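HcgC (Methanococcus maripaludis S2, PDB 5O4J) catalyses the SAM-dependent C-methylation of a pyridinol precursor in biosynthesis of the iron-guanylylpyridinol cofactor of [Fe]-hydrogenase. Local coordinates at residues S14-K28 and L242-S255. Numbering follows the deposited sequence. Where two conformers were deposited one is given.
Sequences SKIKIKDIVSDVVEK and LEEILSKNISRVDS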
loop_
_atom_site.group_PDB
_atom_site.type_symbol
_atom_site.label_atom_id
_atom_site.label_comp_id
_atom_site.label_asym_id
_atom_site.label_seq_id
_atom_site.Cartn_x
_atom_site.Cartn_y
_atom_site.Cartn_z
ATOM N N SER A 14 -15.099 12.480 11.516
ATOM C CA SER A 14 -14.443 11.884 12.670
ATOM C C SER A 14 -14.561 12.800 13.883
ATOM O O SER A 14 -14.514 14.029 13.770
ATOM C CB SER A 14 -12.969 11.580 12.379
ATOM O OG SER A 14 -12.192 12.747 12.113
ATOM N N LYS A 15 -14.744 12.185 15.051
ATOM C CA LYS A 15 -14.683 12.951 16.290
ATOM C C LYS A 15 -13.278 13.481 16.530
ATOM O O LYS A 15 -13.107 14.611 17.000
ATOM C CB LYS A 15 -15.141 12.093 17.467
ATOM C CG LYS A 15 -16.605 11.699 17.405
ATOM C CD LYS A 15 -16.934 10.665 18.463
ATOM C CE LYS A 15 -18.383 10.238 18.371
ATOM N NZ LYS A 15 -19.259 11.374 18.776
ATOM N N ILE A 16 -12.266 12.673 16.225
ATOM C CA ILE A 16 -10.882 13.111 16.356
ATOM C C ILE A 16 -10.615 14.244 15.372
ATOM O O ILE A 16 -10.841 14.102 14.166
ATOM C CB ILE A 16 -9.933 11.923 16.135
ATOM C CG1 ILE A 16 -9.957 11.006 17.363
ATOM C CG2 ILE A 16 -8.494 12.384 15.826
ATOM C CD1 ILE A 16 -9.481 9.606 17.068
ATOM N N LYS A 17 -10.133 15.371 15.892
ATOM C CA LYS A 17 -9.780 16.533 15.091
ATOM C C LYS A 17 -8.286 16.542 14.805
ATOM O O LYS A 17 -7.492 15.892 15.486
ATOM C CB LYS A 17 -10.165 17.830 15.803
ATOM C CG LYS A 17 -11.667 18.045 15.976
ATOM C CD LYS A 17 -11.904 19.221 16.913
ATOM C CE LYS A 17 -13.372 19.629 16.964
ATOM N NZ LYS A 17 -13.562 20.739 17.933
ATOM N N ILE A 18 -7.903 17.313 13.789
ATOM C CA ILE A 18 -6.482 17.434 13.483
ATOM C C ILE A 18 -5.715 17.892 14.721
ATOM O O ILE A 18 -4.639 17.362 15.037
ATOM C CB ILE A 18 -6.268 18.387 12.292
ATOM C CG1 ILE A 18 -7.058 17.911 11.062
ATOM C CG2 ILE A 18 -4.801 18.425 11.906
ATOM C CD1 ILE A 18 -7.358 19.018 10.096
ATOM N N LYS A 19 -6.276 18.855 15.469
ATOM C CA LYS A 19 -5.593 19.361 16.656
ATOM C C LYS A 19 -5.396 18.270 17.703
ATOM O O LYS A 19 -4.447 18.334 18.493
ATOM C CB LYS A 19 -6.362 20.536 17.262
ATOM C CG LYS A 19 -7.745 20.215 17.818
ATOM C CD LYS A 19 -8.323 21.446 18.514
ATOM C CE LYS A 19 -9.681 21.165 19.138
ATOM N NZ LYS A 19 -10.229 22.379 19.818
ATOM N N ASP A 20 -6.289 17.276 17.738
ATOM C CA ASP A 20 -6.162 16.178 18.691
ATOM C C ASP A 20 -4.972 15.290 18.356
ATOM O O ASP A 20 -4.295 14.787 19.256
ATOM C CB ASP A 20 -7.449 15.342 18.716
ATOM C CG ASP A 20 -8.663 16.134 19.153
ATOM O OD1 ASP A 20 -8.539 17.002 20.039
ATOM O OD2 ASP A 20 -9.763 15.882 18.609
ATOM N N ILE A 21 -4.734 15.054 17.064
ATOM C CA ILE A 21 -3.568 14.286 16.638
ATOM C C ILE A 21 -2.296 15.069 16.916
ATOM O O ILE A 21 -1.294 14.512 17.378
ATOM C CB ILE A 21 -3.692 13.919 15.147
ATOM C CG1 ILE A 21 -5.053 13.279 14.865
ATOM C CG2 ILE A 21 -2.561 12.988 14.743
ATOM C CD1 ILE A 21 -5.299 12.928 13.406
ATOM N N VAL A 22 -2.303 16.366 16.608
ATOM C CA VAL A 22 -1.166 17.218 16.952
ATOM C C VAL A 22 -0.870 17.095 18.439
ATOM O O VAL A 22 0.270 16.830 18.856
ATOM C CB VAL A 22 -1.458 18.675 16.554
ATOM C CG1 VAL A 22 -0.351 19.618 17.064
ATOM C CG2 VAL A 22 -1.612 18.788 15.053
ATOM N N SER A 23 -1.910 17.270 19.260
ATOM C CA SER A 23 -1.753 17.221 20.709
ATOM C C SER A 23 -1.106 15.917 21.154
ATOM O O SER A 23 -0.168 15.916 21.960
ATOM C CB SER A 23 -3.120 17.398 21.378
ATOM O OG SER A 23 -3.012 17.366 22.787
ATOM N N ASP A 24 -1.607 14.787 20.648
ATOM C CA ASP A 24 -1.063 13.496 21.065
ATOM C C ASP A 24 0.413 13.379 20.698
ATOM O O ASP A 24 1.226 12.931 21.513
ATOM C CB ASP A 24 -1.866 12.354 20.445
ATOM C CG ASP A 24 -3.293 12.284 20.972
ATOM O OD1 ASP A 24 -3.569 12.885 22.034
ATOM O OD2 ASP A 24 -4.139 11.631 20.325
ATOM N N VAL A 25 0.790 13.825 19.498
ATOM C CA VAL A 25 2.187 13.739 19.077
ATOM C C VAL A 25 3.064 14.655 19.922
ATOM O O VAL A 25 4.126 14.244 20.400
ATOM C CB VAL A 25 2.332 14.064 17.581
ATOM C CG1 VAL A 25 3.804 14.219 17.208
ATOM C CG2 VAL A 25 1.667 12.971 16.745
ATOM N N VAL A 26 2.653 15.912 20.109
ATOM C CA VAL A 26 3.505 16.829 20.856
ATOM C C VAL A 26 3.622 16.375 22.302
ATOM O O VAL A 26 4.677 16.535 22.924
ATOM C CB VAL A 26 3.011 18.291 20.750
ATOM C CG1 VAL A 26 2.880 18.719 19.282
ATOM C CG2 VAL A 26 1.706 18.499 21.476
ATOM N N GLU A 27 2.567 15.774 22.856
ATOM C CA GLU A 27 2.651 15.249 24.218
ATOM C C GLU A 27 3.668 14.118 24.311
ATOM O O GLU A 27 4.461 14.055 25.264
ATOM C CB GLU A 27 1.269 14.779 24.681
ATOM C CG GLU A 27 1.250 14.206 26.098
ATOM C CD GLU A 27 -0.131 13.738 26.534
ATOM O OE1 GLU A 27 -0.503 14.006 27.694
ATOM O OE2 GLU A 27 -0.845 13.109 25.720
ATOM N N LYS A 28 3.688 13.225 23.320
ATOM C CA LYS A 28 4.692 12.162 23.330
ATOM C C LYS A 28 6.110 12.723 23.288
ATOM O O LYS A 28 6.998 12.235 24.000
ATOM C CB LYS A 28 4.469 11.199 22.167
ATOM C CG LYS A 28 3.337 10.227 22.414
ATOM C CD LYS A 28 2.941 9.476 21.167
ATOM C CE LYS A 28 1.923 8.387 21.536
ATOM N NZ LYS A 28 1.503 7.542 20.401
ATOM N N LEU A 242 -14.076 4.162 12.257
ATOM C CA LEU A 242 -13.377 5.392 11.894
ATOM C C LEU A 242 -12.487 5.883 13.031
ATOM O O LEU A 242 -11.299 6.171 12.827
ATOM C CB LEU A 242 -14.411 6.454 11.511
ATOM C CG LEU A 242 -13.991 7.901 11.292
ATOM C CD1 LEU A 242 -12.864 8.026 10.298
ATOM C CD2 LEU A 242 -15.213 8.720 10.836
ATOM N N GLU A 243 -13.036 5.978 14.242
ATOM C CA GLU A 243 -12.231 6.443 15.367
ATOM C C GLU A 243 -11.180 5.406 15.767
ATOM O O GLU A 243 -10.056 5.765 16.135
ATOM C CB GLU A 243 -13.121 6.773 16.567
ATOM C CG GLU A 243 -14.286 7.761 16.311
ATOM C CD GLU A 243 -13.847 9.085 15.704
ATOM O OE1 GLU A 243 -12.859 9.668 16.196
ATOM O OE2 GLU A 243 -14.519 9.558 14.764
ATOM N N GLU A 244 -11.533 4.117 15.720
ATOM C CA GLU A 244 -10.575 3.083 16.102
ATOM C C GLU A 244 -9.353 3.087 15.186
ATOM O O GLU A 244 -8.220 2.940 15.660
ATOM C CB GLU A 244 -11.240 1.706 16.092
ATOM C CG GLU A 244 -12.225 1.468 17.236
ATOM C CD GLU A 244 -11.552 1.002 18.518
ATOM O OE1 GLU A 244 -12.144 1.186 19.601
ATOM O OE2 GLU A 244 -10.436 0.444 18.443
ATOM N N ILE A 245 -9.554 3.258 13.877
ATOM C CA ILE A 245 -8.427 3.256 12.951
ATOM C C ILE A 245 -7.537 4.470 13.181
ATOM O O ILE A 245 -6.305 4.364 13.167
ATOM C CB ILE A 245 -8.939 3.186 11.501
ATOM C CG1 ILE A 245 -9.496 1.789 11.235
ATOM C CG2 ILE A 245 -7.838 3.530 10.509
ATOM C CD1 ILE A 245 -10.390 1.714 10.038
ATOM N N LEU A 246 -8.141 5.646 13.354
ATOM C CA LEU A 246 -7.361 6.844 13.644
ATOM C C LEU A 246 -6.589 6.673 14.939
ATOM O O LEU A 246 -5.396 6.971 15.004
ATOM C CB LEU A 246 -8.274 8.063 13.745
ATOM C CG LEU A 246 -8.578 8.738 12.420
ATOM C CD1 LEU A 246 -9.779 9.667 12.599
ATOM C CD2 LEU A 246 -7.347 9.487 11.924
ATOM N N SER A 247 -7.272 6.204 15.993
ATOM C CA SER A 247 -6.614 6.044 17.285
ATOM C C SER A 247 -5.456 5.060 17.199
ATOM O O SER A 247 -4.395 5.295 17.786
ATOM C CB SER A 247 -7.625 5.591 18.337
ATOM O OG SER A 247 -8.507 6.653 18.653
ATOM N N LYS A 248 -5.646 3.947 16.484
ATOM C CA LYS A 248 -4.564 2.975 16.323
ATOM C C LYS A 248 -3.361 3.604 15.641
ATOM O O LYS A 248 -2.213 3.390 16.053
ATOM C CB LYS A 248 -5.066 1.770 15.528
ATOM C CG LYS A 248 -3.992 0.772 15.098
ATOM C CD LYS A 248 -4.605 -0.361 14.280
ATOM C CE LYS A 248 -5.067 0.094 12.894
ATOM N NZ LYS A 248 -5.734 -1.017 12.157
ATOM N N ASN A 249 -3.595 4.403 14.604
ATOM C CA ASN A 249 -2.468 5.011 13.910
ATOM C C ASN A 249 -1.786 6.073 14.762
ATOM O O ASN A 249 -0.560 6.211 14.710
ATOM C CB ASN A 249 -2.925 5.571 12.572
ATOM C CG ASN A 249 -2.867 4.532 11.492
ATOM O OD1 ASN A 249 -1.793 4.014 11.198
ATOM N ND2 ASN A 249 -4.004 4.204 10.909
ATOM N N ILE A 250 -2.552 6.818 15.567
ATOM C CA ILE A 250 -1.948 7.742 16.523
ATOM C C ILE A 250 -1.051 6.987 17.499
ATOM O O ILE A 250 0.051 7.441 17.831
ATOM C CB ILE A 250 -3.037 8.536 17.269
ATOM C CG1 ILE A 250 -3.784 9.442 16.294
ATOM C CG2 ILE A 250 -2.411 9.362 18.415
ATOM C CD1 ILE A 250 -5.105 9.951 16.809
ATOM N N SER A 251 -1.504 5.824 17.978
ATOM C CA SER A 251 -0.736 5.081 18.977
ATOM C C SER A 251 0.581 4.541 18.431
ATOM O O SER A 251 1.472 4.201 19.219
ATOM C CB SER A 251 -1.564 3.920 19.546
ATOM O OG SER A 251 -1.672 2.859 18.613
ATOM N N ARG A 252 0.742 4.473 17.107
ATOM C CA ARG A 252 2.000 3.966 16.567
ATOM C C ARG A 252 3.143 4.950 16.763
ATOM O O ARG A 252 4.314 4.548 16.684
ATOM C CB ARG A 252 1.836 3.631 15.084
ATOM C CG ARG A 252 0.873 2.482 14.825
ATOM C CD ARG A 252 0.912 2.081 13.359
ATOM N NE ARG A 252 0.180 0.843 13.102
ATOM C CZ ARG A 252 0.615 -0.373 13.410
ATOM N NH1 ARG A 252 -0.137 -1.430 13.121
ATOM N NH2 ARG A 252 1.788 -0.542 14.011
ATOM N N VAL A 253 2.846 6.223 17.029
ATOM C CA VAL A 253 3.911 7.200 17.227
ATOM C C VAL A 253 4.675 6.856 18.496
ATOM O O VAL A 253 4.083 6.617 19.559
ATOM C CB VAL A 253 3.352 8.629 17.278
ATOM C CG1 VAL A 253 4.465 9.640 17.553
ATOM C CG2 VAL A 253 2.658 8.961 15.967
ATOM N N ASP A 254 5.993 6.798 18.373
ATOM C CA ASP A 254 6.899 6.471 19.465
ATOM C C ASP A 254 7.997 7.523 19.475
ATOM O O ASP A 254 8.713 7.671 18.479
ATOM C CB ASP A 254 7.470 5.072 19.249
ATOM C CG ASP A 254 8.159 4.520 20.465
ATOM O OD1 ASP A 254 7.975 5.080 21.568
ATOM O OD2 ASP A 254 8.882 3.518 20.302
ATOM N N SER A 255 8.089 8.290 20.566
ATOM C CA SER A 255 9.083 9.347 20.725
ATOM C C SER A 255 9.998 9.030 21.897
ATOM O O SER A 255 9.539 8.573 22.950
ATOM C CB SER A 255 8.422 10.706 20.959
ATOM O OG SER A 255 9.381 11.738 20.852
HETATM O O HOH W 1 6.763 9.555 24.839
HETATM O O HOH W 2 0.916 4.952 22.051
#
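Lys28, Ile250 and Ile16 bury the most surface where helix 18-28 and the loop leading into it lie beside helix 242-251, the short axes of the two helices 10.7 Å apart and nearly parallel at 24°. The pair links the two sheets of this Rossmann-type methyltransferase: strand 10-13 of the small antiparallel sheet leads into the first helix, and the second leads into strand 253-259, the antiparallel strand that is outermost within this chain in the large mixed sheet. Ile250 is the central apolar element. Its CD1 lies 3.9 Å from CG1 of Ile21, the two side chains crossing at about a right angle, while its CG2 packs against CB and OD2 of Asp24. Ile16 reaches over the opposing helix with its far methyl, CD1 lying 3.9 Å from Leu246 CB and also meeting the hydroxyl of Ser247. Helix 177-193 adds to this packing, with Ile185 against Ile21 and Ser188 against Leu246.

Running the opposite way alongside Ile16, the Glu243 chain bends at chi2 (-55°), bringing its carboxylate to two successive backbone N-H groups ahead of helix 18-28. Lys15 N hydrogen-bonds to Glu243 OE2 at 2.7 Å from above the carboxylate plane, and Ile16 N to Glu243 OE1 on its syn side at 3.1 Å. An alanine in place of Glu243 is likely to leave both amides without these acceptors and this approach to the helix less firmly fixed.

Lys28 carries the opposite end of the interface. Extended beyond CG, it runs past Val253, its CD touching CG1, and delivers its ammonium group to main-chain carbonyls where helix gives way to strand. A water joins NZ to Ser251 O, and Lys28 NZ itself donates to Val253 O at 2.9 Å and to Ile250 O at 3.0 Å, reaching the latter from the face opposite Val253 N.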